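Local coordinates for protein ethylbenzene dehydrogenase alpha-subunit (Aromatoleum aromaticum, PDB 2IVF) that is the alpha subunit of a molybdenum enzyme, of the molybdopterin oxidoreductase family, and carries a molybdenum atom, two pterin-guanosine cofactors and an iron/sulfur cluster, at residues Asn135-Asp140 with Trp654-His659; Lys76-Ser81 with Asp675-Pro680; Gly340-Ala345 with Gln813-His818. One frame throughout, in Å; residues are numbered along the deposited sequence.

Strand 76-80 comes near the N terminus of the modelled chain, then the short helix 134-137, and much later the loop 340-345. The return halves of the contacts follow at 654-659, 675-680 and 813-818. Interaction 2 closes a loop of 593 residues, and interaction 1 is nested inside it. Their centres are 10 Å apart and they touch, with a probable hydrogen bond from S677 N to Y656 O. Together they join the N-terminal part, beside the iron/sulfur cluster, to the chain around strands 659-661 and 670-676. Interaction 3 crosses both along the sequence. It ties two loops on the opposite side of the chain's centre, about 55 Å from interaction 1 between centres.

Interaction 1: Asn135-Asp140 with Trp654-His659. With MD1 (phosphoric acid 4-(2-amino-4-oxo-3,4,5,6,-tetrahydro-pteridin-6-yl)-2-hydroxy-3,4-dimercapto-but-3-en-yl ester guanylate ester), chain N.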
loop_
_atom_site.group_PDB
_atom_site.type_symbol
_atom_site.label_atom_id
_atom_site.label_comp_id
_atom_site.label_asym_id
_atom_site.label_seq_id
_atom_site.Cartn_x
_atom_site.Cartn_y
_atom_site.Cartn_z
ATOM N N ASN A 135 -7.057 -1.689 -12.899
ATOM C CA ASN A 135 -7.864 -2.817 -12.452
ATOM C C ASN A 135 -9.034 -2.380 -11.633
ATOM O O ASN A 135 -10.082 -3.013 -11.689
ATOM C CB ASN A 135 -6.989 -3.777 -11.671
ATOM C CG ASN A 135 -5.905 -4.343 -12.536
ATOM O OD1 ASN A 135 -6.189 -5.140 -13.425
ATOM N ND2 ASN A 135 -4.691 -3.825 -12.402
ATOM N N ASN A 136 -8.876 -1.277 -10.910
ATOM C CA ASN A 136 -10.007 -0.698 -10.187
ATOM C C ASN A 136 -11.106 -0.239 -11.134
ATOM O O ASN A 136 -12.301 -0.432 -10.881
ATOM C CB ASN A 136 -9.579 0.478 -9.332
ATOM C CG ASN A 136 -8.823 0.060 -8.091
ATOM O OD1 ASN A 136 -7.726 -0.442 -8.200
ATOM N ND2 ASN A 136 -9.397 0.307 -6.906
ATOM N N LEU A 137 -10.697 0.389 -12.215
ATOM C CA LEU A 137 -11.655 0.937 -13.170
ATOM C C LEU A 137 -12.513 -0.131 -13.853
ATOM O O LEU A 137 -13.577 0.167 -14.354
ATOM C CB LEU A 137 -10.916 1.768 -14.213
ATOM C CG LEU A 137 -10.174 2.982 -13.708
ATOM C CD1 LEU A 137 -9.533 3.726 -14.934
ATOM C CD2 LEU A 137 -11.059 3.903 -12.876
ATOM N N TYR A 138 -12.065 -1.373 -13.907
ATOM C CA TYR A 138 -12.873 -2.420 -14.527
ATOM C C TYR A 138 -13.237 -3.502 -13.535
ATOM O O TYR A 138 -13.704 -4.554 -13.929
ATOM C CB TYR A 138 -12.168 -2.934 -15.794
ATOM C CG TYR A 138 -11.811 -1.691 -16.602
ATOM C CD1 TYR A 138 -12.795 -1.023 -17.334
ATOM C CD2 TYR A 138 -10.506 -1.121 -16.537
ATOM C CE1 TYR A 138 -12.493 0.144 -18.027
ATOM C CE2 TYR A 138 -10.181 0.037 -17.198
ATOM C CZ TYR A 138 -11.190 0.678 -17.946
ATOM O OH TYR A 138 -10.941 1.836 -18.600
ATOM N N GLY A 139 -13.154 -3.188 -12.241
ATOM C CA GLY A 139 -13.397 -4.185 -11.224
ATOM C C GLY A 139 -14.835 -4.290 -10.773
ATOM O O GLY A 139 -15.614 -3.330 -10.868
ATOM N N ASP A 140 -15.180 -5.463 -10.249
ATOM C CA ASP A 140 -16.545 -5.726 -9.843
ATOM C C ASP A 140 -16.932 -5.016 -8.566
ATOM O O ASP A 140 -18.050 -5.174 -8.084
ATOM C CB ASP A 140 -16.746 -7.215 -9.654
ATOM C CG ASP A 140 -16.805 -7.958 -10.974
ATOM O OD1 ASP A 140 -17.228 -7.365 -11.972
ATOM O OD2 ASP A 140 -16.438 -9.136 -10.992
ATOM N N TRP A 654 -14.314 7.763 -11.382
ATOM C CA TRP A 654 -13.151 7.497 -10.539
ATOM C C TRP A 654 -11.900 8.175 -11.138
ATOM O O TRP A 654 -11.988 9.012 -12.028
ATOM C CB TRP A 654 -12.951 5.969 -10.415
ATOM C CG TRP A 654 -12.562 5.482 -9.067
ATOM C CD1 TRP A 654 -12.073 6.221 -8.028
ATOM C CD2 TRP A 654 -12.625 4.132 -8.598
ATOM N NE1 TRP A 654 -11.854 5.433 -6.949
ATOM C CE2 TRP A 654 -12.205 4.144 -7.258
ATOM C CE3 TRP A 654 -13.022 2.913 -9.180
ATOM C CZ2 TRP A 654 -12.126 2.986 -6.488
ATOM C CZ3 TRP A 654 -12.940 1.747 -8.410
ATOM C CH2 TRP A 654 -12.515 1.801 -7.077
ATOM N N TYR A 655 -10.721 7.782 -10.677
ATOM C CA TYR A 655 -9.484 8.433 -11.137
ATOM C C TYR A 655 -9.290 8.092 -12.602
ATOM O O TYR A 655 -9.595 6.971 -13.050
ATOM C CB TYR A 655 -8.246 8.055 -10.293
ATOM C CG TYR A 655 -8.557 7.945 -8.820
ATOM C CD1 TYR A 655 -9.516 8.767 -8.208
ATOM C CD2 TYR A 655 -7.937 6.982 -8.043
ATOM C CE1 TYR A 655 -9.812 8.635 -6.880
ATOM C CE2 TYR A 655 -8.234 6.843 -6.721
ATOM C CZ TYR A 655 -9.161 7.647 -6.153
ATOM O OH TYR A 655 -9.437 7.447 -4.870
ATOM N N TYR A 656 -8.814 9.086 -13.342
ATOM C CA TYR A 656 -8.596 9.005 -14.804
ATOM C C TYR A 656 -9.862 9.230 -15.596
ATOM O O TYR A 656 -9.819 9.304 -16.838
ATOM C CB TYR A 656 -8.033 7.678 -15.296
ATOM C CG TYR A 656 -6.821 7.071 -14.637
ATOM C CD1 TYR A 656 -5.960 7.813 -13.822
ATOM C CD2 TYR A 656 -6.523 5.725 -14.872
ATOM C CE1 TYR A 656 -4.855 7.216 -13.221
ATOM C CE2 TYR A 656 -5.451 5.115 -14.292
ATOM C CZ TYR A 656 -4.585 5.868 -13.472
ATOM O OH TYR A 656 -3.502 5.266 -12.907
ATOM N N GLU A 657 -10.990 9.346 -14.915
ATOM C CA GLU A 657 -12.313 9.418 -15.583
ATOM C C GLU A 657 -12.977 10.774 -15.394
ATOM O O GLU A 657 -14.140 10.981 -15.784
ATOM C CB GLU A 657 -13.245 8.362 -15.033
ATOM C CG GLU A 657 -12.809 6.923 -15.299
ATOM C CD GLU A 657 -13.762 5.900 -14.715
ATOM O OE1 GLU A 657 -14.497 6.252 -13.779
ATOM O OE2 GLU A 657 -13.769 4.735 -15.190
ATOM N N LYS A 658 -12.229 11.689 -14.775
ATOM C CA LYS A 658 -12.669 13.048 -14.495
ATOM C C LYS A 658 -11.461 13.931 -14.275
ATOM O O LYS A 658 -10.434 13.512 -13.729
ATOM C CB LYS A 658 -13.557 13.082 -13.266
ATOM C CG LYS A 658 -12.861 12.677 -11.985
ATOM C CD LYS A 658 -13.921 12.357 -10.876
ATOM C CE LYS A 658 -13.156 11.838 -9.678
ATOM N NZ LYS A 658 -14.050 11.276 -8.621
ATOM N N HIS A 659 -11.553 15.175 -14.723
ATOM C CA HIS A 659 -10.412 16.100 -14.533
ATOM C C HIS A 659 -10.267 16.385 -13.042
ATOM O O HIS A 659 -11.276 16.560 -12.320
ATOM C CB HIS A 659 -10.635 17.399 -15.242
ATOM C CG HIS A 659 -10.893 17.257 -16.701
ATOM N ND1 HIS A 659 -12.151 17.017 -17.210
ATOM C CD2 HIS A 659 -10.061 17.342 -17.764
ATOM C CE1 HIS A 659 -12.081 16.942 -18.526
ATOM N NE2 HIS A 659 -10.827 17.154 -18.893
HETATM P PB MD1 N . -12.233 6.920 4.977
HETATM O O3B MD1 N . -11.707 5.805 3.986
HETATM O O1B MD1 N . -11.986 8.233 4.327
HETATM O O2B MD1 N . -13.529 6.569 5.601
HETATM O O3A MD1 N . -11.182 6.791 6.159
HETATM C C10 MD1 N . -9.950 7.543 6.198
HETATM C C11 MD1 N . -9.206 6.965 7.391
HETATM O O11 MD1 N . -8.659 5.702 6.880
HETATM C C12 MD1 N . -8.058 7.860 7.776
HETATM S S12 MD1 N . -7.461 9.067 6.721
HETATM C C13 MD1 N . -7.397 7.695 8.966
HETATM S S13 MD1 N . -6.073 8.646 9.403
HETATM C C14 MD1 N . -7.806 6.692 9.975
HETATM N N15 MD1 N . -6.878 5.677 10.344
HETATM C C16 MD1 N . -7.240 4.647 11.173
HETATM C C15 MD1 N . -6.244 3.777 11.576
HETATM O O14 MD1 N . -5.048 3.927 11.207
HETATM N N17 MD1 N . -6.672 2.730 12.326
HETATM C C17 MD1 N . -8.005 2.599 12.720
HETATM N N16 MD1 N . -8.301 1.551 13.476
HETATM N N18 MD1 N . -8.935 3.493 12.348
HETATM C C20 MD1 N . -8.564 4.505 11.593
HETATM N N8 MD1 N . -9.490 5.440 11.256
HETATM C C7 MD1 N . -9.254 6.554 10.379
HETATM P PA MD1 N . -12.445 4.671 3.114
HETATM O O1A MD1 N . -11.498 4.370 1.997
HETATM O O2A MD1 N . -12.795 3.557 4.023
HETATM O "O5'" MD1 N . -13.772 5.321 2.556
HETATM C "C5'" MD1 N . -13.614 6.302 1.537
HETATM C "C4'" MD1 N . -14.505 5.987 0.407
HETATM O "O4'" MD1 N . -14.127 6.930 -0.589
HETATM C "C1'" MD1 N . -14.403 6.270 -1.825
HETATM N N9 MD1 N . -13.731 6.859 -2.991
HETATM C C4 MD1 N . -14.360 7.599 -3.892
HETATM N N3 MD1 N . -15.657 7.984 -3.939
HETATM C C2 MD1 N . -16.091 8.752 -4.939
HETATM N N2 MD1 N . -17.388 9.156 -4.988
HETATM N N1 MD1 N . -15.205 9.063 -5.952
HETATM C C6 MD1 N . -13.879 8.704 -5.967
HETATM O O6 MD1 N . -13.157 9.096 -6.884
HETATM C C5 MD1 N . -13.423 7.941 -4.881
HETATM N N7 MD1 N . -12.262 7.389 -4.546
HETATM C C8 MD1 N . -12.461 6.745 -3.392
HETATM C "C2'" MD1 N . -13.905 4.843 -1.619
HETATM O "O2'" MD1 N . -14.538 3.875 -2.491
HETATM C "C3'" MD1 N . -14.162 4.590 -0.126
HETATM O "O3'" MD1 N . -15.282 3.693 0.091
#
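N136 lies against the six-membered ring of W654. Its CB sits 4.2 Å from the ring centroid, an off-centre CH-pi contact. The side-chain amide is steeply turned to the indole, with the planes 75° apart, and N136 ND2 comes 3.5 Å from W654 CH2. L137 is the second point of contact. Its CG is anti to the carbonyl carbon (chi1 -62°), and both methyls reach the turn 654-657. L137 CD2 packs on W654 CB at 3.7 Å, while L137 CD1 meets Y656 CD2 at 3.6 Å.

The turn is a type II beta turn from W654 to E657, closed by the bond from E657 N to W654 O. E657 also folds back on it: its OE1 accepts a nearly straight bond from W654 N (2.8 Å, 170°) on the anti side. E657 OE2 forms a salt bridge with R142, whose NH1 also bonds to L137 O, so R142 links both segments. Y656 OH is held by E106 and H82.

W654, Y655 and K658, in and just after the turn, meet the guanine of MD1. K658 NZ donates to MD1 O6 at 2.9 Å, and also forms a salt bridge with E687. Y655 OH, hydrogen-bonded to H194 O, lies 2.8 Å from MD1 N7, and W654 NE1 is 3.1 Å from the same atom.

No hydrogen bond crosses between the two segments themselves. The chemistry implies a division of labour: apolar packing and the CH-pi contact join helix 134-137 to the turn, while polar groups in and just after the turn face the guanine, and the lysine charge probably polarises O6.

Interaction 2: Lys76-Ser81 with Asp675-Pro680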
loop_
_atom_site.group_PDB
_atom_site.type_symbol
_atom_site.label_atom_id
_atom_site.label_comp_id
_atom_site.label_asym_id
_atom_site.label_seq_id
_atom_site.Cartn_x
_atom_site.Cartn_y
_atom_site.Cartn_z
ATOM N N LYS A 76 -3.480 5.821 -27.137
ATOM C CA LYS A 76 -3.081 7.144 -26.660
ATOM C C LYS A 76 -2.622 7.125 -25.221
ATOM O O LYS A 76 -2.794 6.152 -24.495
ATOM C CB LYS A 76 -4.215 8.155 -26.829
ATOM C CG LYS A 76 -5.385 7.876 -25.965
ATOM C CD LYS A 76 -6.311 9.097 -25.728
ATOM C CE LYS A 76 -7.332 8.691 -24.610
ATOM N NZ LYS A 76 -7.976 9.817 -23.878
ATOM N N VAL A 77 -2.014 8.221 -24.806
ATOM C CA VAL A 77 -1.496 8.341 -23.455
ATOM C C VAL A 77 -1.891 9.714 -22.969
ATOM O O VAL A 77 -1.750 10.702 -23.702
ATOM C CB VAL A 77 0.044 8.183 -23.384
ATOM C CG1 VAL A 77 0.497 8.349 -21.957
ATOM C CG2 VAL A 77 0.493 6.827 -23.970
ATOM N N ASN A 78 -2.416 9.753 -21.756
ATOM C CA ASN A 78 -2.779 10.992 -21.040
ATOM C C ASN A 78 -2.095 11.034 -19.687
ATOM O O ASN A 78 -1.603 10.012 -19.205
ATOM C CB ASN A 78 -4.283 10.990 -20.771
ATOM C CG ASN A 78 -5.110 11.009 -22.057
ATOM O OD1 ASN A 78 -5.432 9.975 -22.599
ATOM N ND2 ASN A 78 -5.468 12.181 -22.517
ATOM N N TRP A 79 -2.149 12.190 -19.028
ATOM C CA TRP A 79 -1.672 12.298 -17.680
ATOM C C TRP A 79 -2.699 11.766 -16.696
ATOM O O TRP A 79 -3.885 12.017 -16.811
ATOM C CB TRP A 79 -1.406 13.765 -17.291
ATOM C CG TRP A 79 -0.309 14.426 -18.001
ATOM C CD1 TRP A 79 -0.376 15.617 -18.643
ATOM C CD2 TRP A 79 1.020 13.958 -18.156
ATOM N NE1 TRP A 79 0.863 15.954 -19.143
ATOM C CE2 TRP A 79 1.733 14.948 -18.863
ATOM C CE3 TRP A 79 1.701 12.804 -17.731
ATOM C CZ2 TRP A 79 3.069 14.812 -19.193
ATOM C CZ3 TRP A 79 3.035 12.689 -18.047
ATOM C CH2 TRP A 79 3.702 13.680 -18.754
ATOM N N GLY A 80 -2.214 11.019 -15.712
ATOM C CA GLY A 80 -3.063 10.625 -14.617
ATOM C C GLY A 80 -2.327 10.575 -13.298
ATOM O O GLY A 80 -1.110 10.595 -13.225
ATOM N N SER A 81 -3.132 10.576 -12.253
ATOM C CA SER A 81 -2.699 10.348 -10.897
ATOM C C SER A 81 -3.940 9.872 -10.129
ATOM O O SER A 81 -5.002 9.632 -10.743
ATOM C CB SER A 81 -2.076 11.596 -10.250
ATOM O OG SER A 81 -1.324 11.222 -9.117
ATOM N N ASP A 675 -6.099 13.876 -15.970
ATOM C CA ASP A 675 -6.930 14.079 -17.109
ATOM C C ASP A 675 -8.164 13.181 -17.039
ATOM O O ASP A 675 -8.201 12.172 -16.326
ATOM C CB ASP A 675 -6.153 13.807 -18.415
ATOM C CG ASP A 675 -6.667 14.619 -19.602
ATOM O OD1 ASP A 675 -7.732 15.280 -19.541
ATOM O OD2 ASP A 675 -5.993 14.575 -20.655
ATOM N N ARG A 676 -9.153 13.553 -17.823
ATOM C CA ARG A 676 -10.227 12.642 -18.153
ATOM C C ARG A 676 -9.728 11.783 -19.352
ATOM O O ARG A 676 -9.910 12.143 -20.496
ATOM C CB ARG A 676 -11.475 13.453 -18.462
ATOM C CG ARG A 676 -12.743 12.639 -18.688
ATOM C CD ARG A 676 -13.892 13.581 -19.007
ATOM N NE ARG A 676 -15.192 12.933 -19.098
ATOM C CZ ARG A 676 -15.732 12.433 -20.219
ATOM N NH1 ARG A 676 -15.074 12.446 -21.372
ATOM N NH2 ARG A 676 -16.932 11.898 -20.180
ATOM N N SER A 677 -9.097 10.653 -19.067
ATOM C CA SER A 677 -8.535 9.768 -20.097
ATOM C C SER A 677 -9.615 9.009 -20.830
ATOM O O SER A 677 -9.535 8.842 -22.024
ATOM C CB SER A 677 -7.541 8.769 -19.495
ATOM O OG SER A 677 -6.371 9.410 -19.062
ATOM N N VAL A 678 -10.655 8.628 -20.107
ATOM C CA VAL A 678 -11.783 7.874 -20.646
ATOM C C VAL A 678 -13.038 8.386 -19.962
ATOM O O VAL A 678 -12.939 8.965 -18.870
ATOM C CB VAL A 678 -11.633 6.371 -20.338
ATOM C CG1 VAL A 678 -10.419 5.765 -21.078
ATOM C CG2 VAL A 678 -11.521 6.183 -18.839
ATOM N N ALA A 679 -14.184 8.226 -20.625
ATOM C CA ALA A 679 -15.479 8.605 -20.093
ATOM C C ALA A 679 -15.753 7.702 -18.910
ATOM O O ALA A 679 -15.369 6.518 -18.928
ATOM C CB ALA A 679 -16.623 8.457 -21.167
ATOM N N PRO A 680 -16.437 8.224 -17.880
ATOM C CA PRO A 680 -16.872 7.282 -16.839
ATOM C C PRO A 680 -17.832 6.227 -17.426
ATOM O O PRO A 680 -18.486 6.503 -18.421
ATOM C CB PRO A 680 -17.613 8.164 -15.823
ATOM C CG PRO A 680 -17.294 9.520 -16.146
ATOM C CD PRO A 680 -16.826 9.605 -17.575
HETATM O O HOH W 1 -6.131 10.416 -16.595
#
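Strand 76-80 and the end of strand 670-676 meet through one backbone hydrogen bond, from D675 N to W79 O (3.0 Å). The closest CA pairs are W79 with D675 and N78 with S677.

A water joins the backbones to a side chain. It donates to W79 O and D675 O and accepts from S677 OG, which is 2.7 Å from it. S677 OG also comes within 3.1 Å of N78 CB. N78 ND2 bonds D675 OD2 at 3.1 Å, bent to 140°. The carboxylate oxygen is met from above its plane, and the two flat groups are 73° apart. D675 CG is anti to the backbone N (chi1 -151°), which turns D675 OD2 toward N78 ND2.

K76 reaches across the edge of the contact. K76 NZ donates to S677 O at 2.6 Å, in the carbonyl plane and on a lone pair. K76 NZ also donates to N78 OD1 at 2.9 Å, so both ends of the N78 amide are held.

Strand 76-80 is an outer strand of the antiparallel sheet with 94-99 and 102-108, and S81 just beyond it lines the pocket of the iron/sulfur cluster. Here that outer strand meets the end of strand 670-676, and the N-terminal cluster-binding region thereby joins the small antiparallel sheet of strands 659-661, 670-676 and 767-769.

Interaction 3: Gly340-Ala345 with Gln813-His818; sequences GKFLSA and QFYLDH
F342 and Y815 form the tightly packed part of this contact. The edge of Y815 points at the face of F342 in a T-shaped pair, with planes at 82° and centroids 5.5 Å apart. On the side chain, Y815 CD2 comes nearest, 3.7 Å from F342 CZ. Q813 NE2 lies at the edge of the F342 ring, 3.6 Å from CE2. The same NE2 donates to Y815 O in a straight bond (2.7 Å, 169°), which holds the amide beside the ring.

D817 links this packing to the backbone. D817 OD2 accepts from F342 N at 2.9 Å, met on the anti side and somewhat out of the carboxylate plane. The positive first torsion (chi1 76°) puts CG between N and the carbonyl carbon, with the carboxylate against K341 and F342. Its OD1 is bonded to Y949.

The two segments are loops, each leading into a helix. S344 and H818 are the N-caps, of helices 345-349 and 819-824. F342 and Y815 also touch V335 of strand 334-336. This is structural packing, on the other side of the chain's centre from interactions 1 and 2.

G340, K341 and Y815 are partly exposed, and here the contact rests on polar groups more than on packed ones. Y815 OH donates to G340 O at 2.5 Å, with the carbonyl oxygen at the ring's edge. The lysine chain crosses D817 at about a right angle and bends at chi4. K341 NZ then donates to D817 O at 2.6 Å, nearly along the C=O axis, and forms a salt bridge with D819.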
loop_
_atom_site.group_PDB
_atom_site.type_symbol
_atom_site.label_atom_id
_atom_site.label_comp_id
_atom_site.label_asym_id
_atom_site.label_seq_id
_atom_site.Cartn_x
_atom_site.Cartn_y
_atom_site.Cartn_z
ATOM N N GLY A 340 1.910 27.572 41.132
ATOM C CA GLY A 340 2.299 26.744 40.012
ATOM C C GLY A 340 2.108 27.430 38.669
ATOM O O GLY A 340 2.204 26.815 37.619
ATOM N N LYS A 341 1.844 28.720 38.712
ATOM C CA LYS A 341 1.525 29.448 37.500
ATOM C C LYS A 341 2.671 30.378 37.154
ATOM O O LYS A 341 3.406 30.838 38.040
ATOM C CB LYS A 341 0.177 30.184 37.692
ATOM C CG LYS A 341 -1.018 29.260 37.310
ATOM C CD LYS A 341 -2.269 29.565 38.057
ATOM C CE LYS A 341 -3.317 28.449 37.907
ATOM N NZ LYS A 341 -3.553 27.991 36.504
ATOM N N PHE A 342 2.850 30.632 35.865
ATOM C CA PHE A 342 3.894 31.557 35.434
ATOM C C PHE A 342 3.791 32.865 36.237
ATOM O O PHE A 342 2.682 33.393 36.477
ATOM C CB PHE A 342 3.805 31.867 33.942
ATOM C CG PHE A 342 4.199 30.722 33.039
ATOM C CD1 PHE A 342 5.532 30.376 32.862
ATOM C CD2 PHE A 342 3.225 30.019 32.336
ATOM C CE1 PHE A 342 5.896 29.325 32.018
ATOM C CE2 PHE A 342 3.554 28.990 31.499
ATOM C CZ PHE A 342 4.913 28.627 31.324
ATOM N N LEU A 343 4.948 33.362 36.668
ATOM C CA LEU A 343 5.029 34.678 37.285
ATOM C C LEU A 343 4.654 35.718 36.242
ATOM O O LEU A 343 5.265 35.743 35.163
ATOM C CB LEU A 343 6.444 34.945 37.777
ATOM C CG LEU A 343 6.674 36.292 38.451
ATOM C CD1 LEU A 343 5.762 36.403 39.651
ATOM C CD2 LEU A 343 8.154 36.429 38.822
ATOM N N SER A 344 3.652 36.546 36.555
ATOM C CA SER A 344 3.171 37.565 35.634
ATOM C C SER A 344 3.412 38.966 36.165
ATOM O O SER A 344 3.635 39.177 37.373
ATOM C CB SER A 344 1.686 37.389 35.328
ATOM O OG SER A 344 0.863 37.994 36.309
ATOM N N ALA A 345 3.390 39.926 35.246
ATOM C CA ALA A 345 3.608 41.318 35.591
ATOM C C ALA A 345 2.449 41.795 36.448
ATOM O O ALA A 345 2.627 42.660 37.290
ATOM C CB ALA A 345 3.747 42.152 34.345
ATOM N N GLN A 813 6.339 25.951 24.218
ATOM C CA GLN A 813 5.908 25.963 25.597
ATOM C C GLN A 813 5.705 24.562 26.118
ATOM O O GLN A 813 4.790 23.886 25.712
ATOM C CB GLN A 813 4.626 26.740 25.714
ATOM C CG GLN A 813 4.204 26.906 27.131
ATOM C CD GLN A 813 3.007 27.780 27.297
ATOM O OE1 GLN A 813 2.750 28.647 26.461
ATOM N NE2 GLN A 813 2.273 27.581 28.391
ATOM N N PHE A 814 6.615 24.131 26.985
ATOM C CA PHE A 814 6.535 22.827 27.620
ATOM C C PHE A 814 5.792 22.767 28.922
ATOM O O PHE A 814 5.405 21.673 29.316
ATOM C CB PHE A 814 7.922 22.273 27.754
ATOM C CG PHE A 814 8.563 22.120 26.432
ATOM C CD1 PHE A 814 8.256 21.035 25.646
ATOM C CD2 PHE A 814 9.345 23.116 25.915
ATOM C CE1 PHE A 814 8.754 20.912 24.388
ATOM C CE2 PHE A 814 9.851 22.993 24.648
ATOM C CZ PHE A 814 9.561 21.875 23.890
ATOM N N TYR A 815 5.590 23.919 29.561
ATOM C CA TYR A 815 4.802 23.995 30.790
ATOM C C TYR A 815 3.405 24.559 30.520
ATOM O O TYR A 815 3.266 25.736 30.167
ATOM C CB TYR A 815 5.578 24.791 31.825
ATOM C CG TYR A 815 5.004 24.749 33.216
ATOM C CD1 TYR A 815 4.903 23.556 33.915
ATOM C CD2 TYR A 815 4.582 25.893 33.838
ATOM C CE1 TYR A 815 4.355 23.522 35.214
ATOM C CE2 TYR A 815 4.043 25.861 35.109
ATOM C CZ TYR A 815 3.944 24.685 35.799
ATOM O OH TYR A 815 3.423 24.668 37.091
ATOM N N LEU A 816 2.368 23.727 30.662
ATOM C CA LEU A 816 0.973 24.187 30.461
ATOM C C LEU A 816 0.355 24.357 31.827
ATOM O O LEU A 816 0.018 23.384 32.493
ATOM C CB LEU A 816 0.170 23.223 29.602
ATOM C CG LEU A 816 0.854 22.913 28.260
ATOM C CD1 LEU A 816 0.147 21.768 27.511
ATOM C CD2 LEU A 816 0.917 24.144 27.357
ATOM N N ASP A 817 0.251 25.603 32.252
ATOM C CA ASP A 817 -0.119 25.913 33.654
ATOM C C ASP A 817 -1.615 26.147 33.864
ATOM O O ASP A 817 -2.021 26.725 34.855
ATOM C CB ASP A 817 0.758 27.027 34.211
ATOM C CG ASP A 817 0.376 28.417 33.707
ATOM O OD1 ASP A 817 -0.171 28.545 32.575
ATOM O OD2 ASP A 817 0.612 29.382 34.452
ATOM N N HIS A 818 -2.403 25.651 32.920
ATOM C CA HIS A 818 -3.856 25.637 32.950
ATOM C C HIS A 818 -4.269 24.660 34.044
ATOM O O HIS A 818 -3.704 23.578 34.167
ATOM C CB HIS A 818 -4.322 25.164 31.557
ATOM C CG HIS A 818 -5.799 25.177 31.341
ATOM N ND1 HIS A 818 -6.655 24.277 31.942
ATOM C CD2 HIS A 818 -6.572 25.948 30.535
ATOM C CE1 HIS A 818 -7.897 24.526 31.557
ATOM N NE2 HIS A 818 -7.876 25.538 30.702
#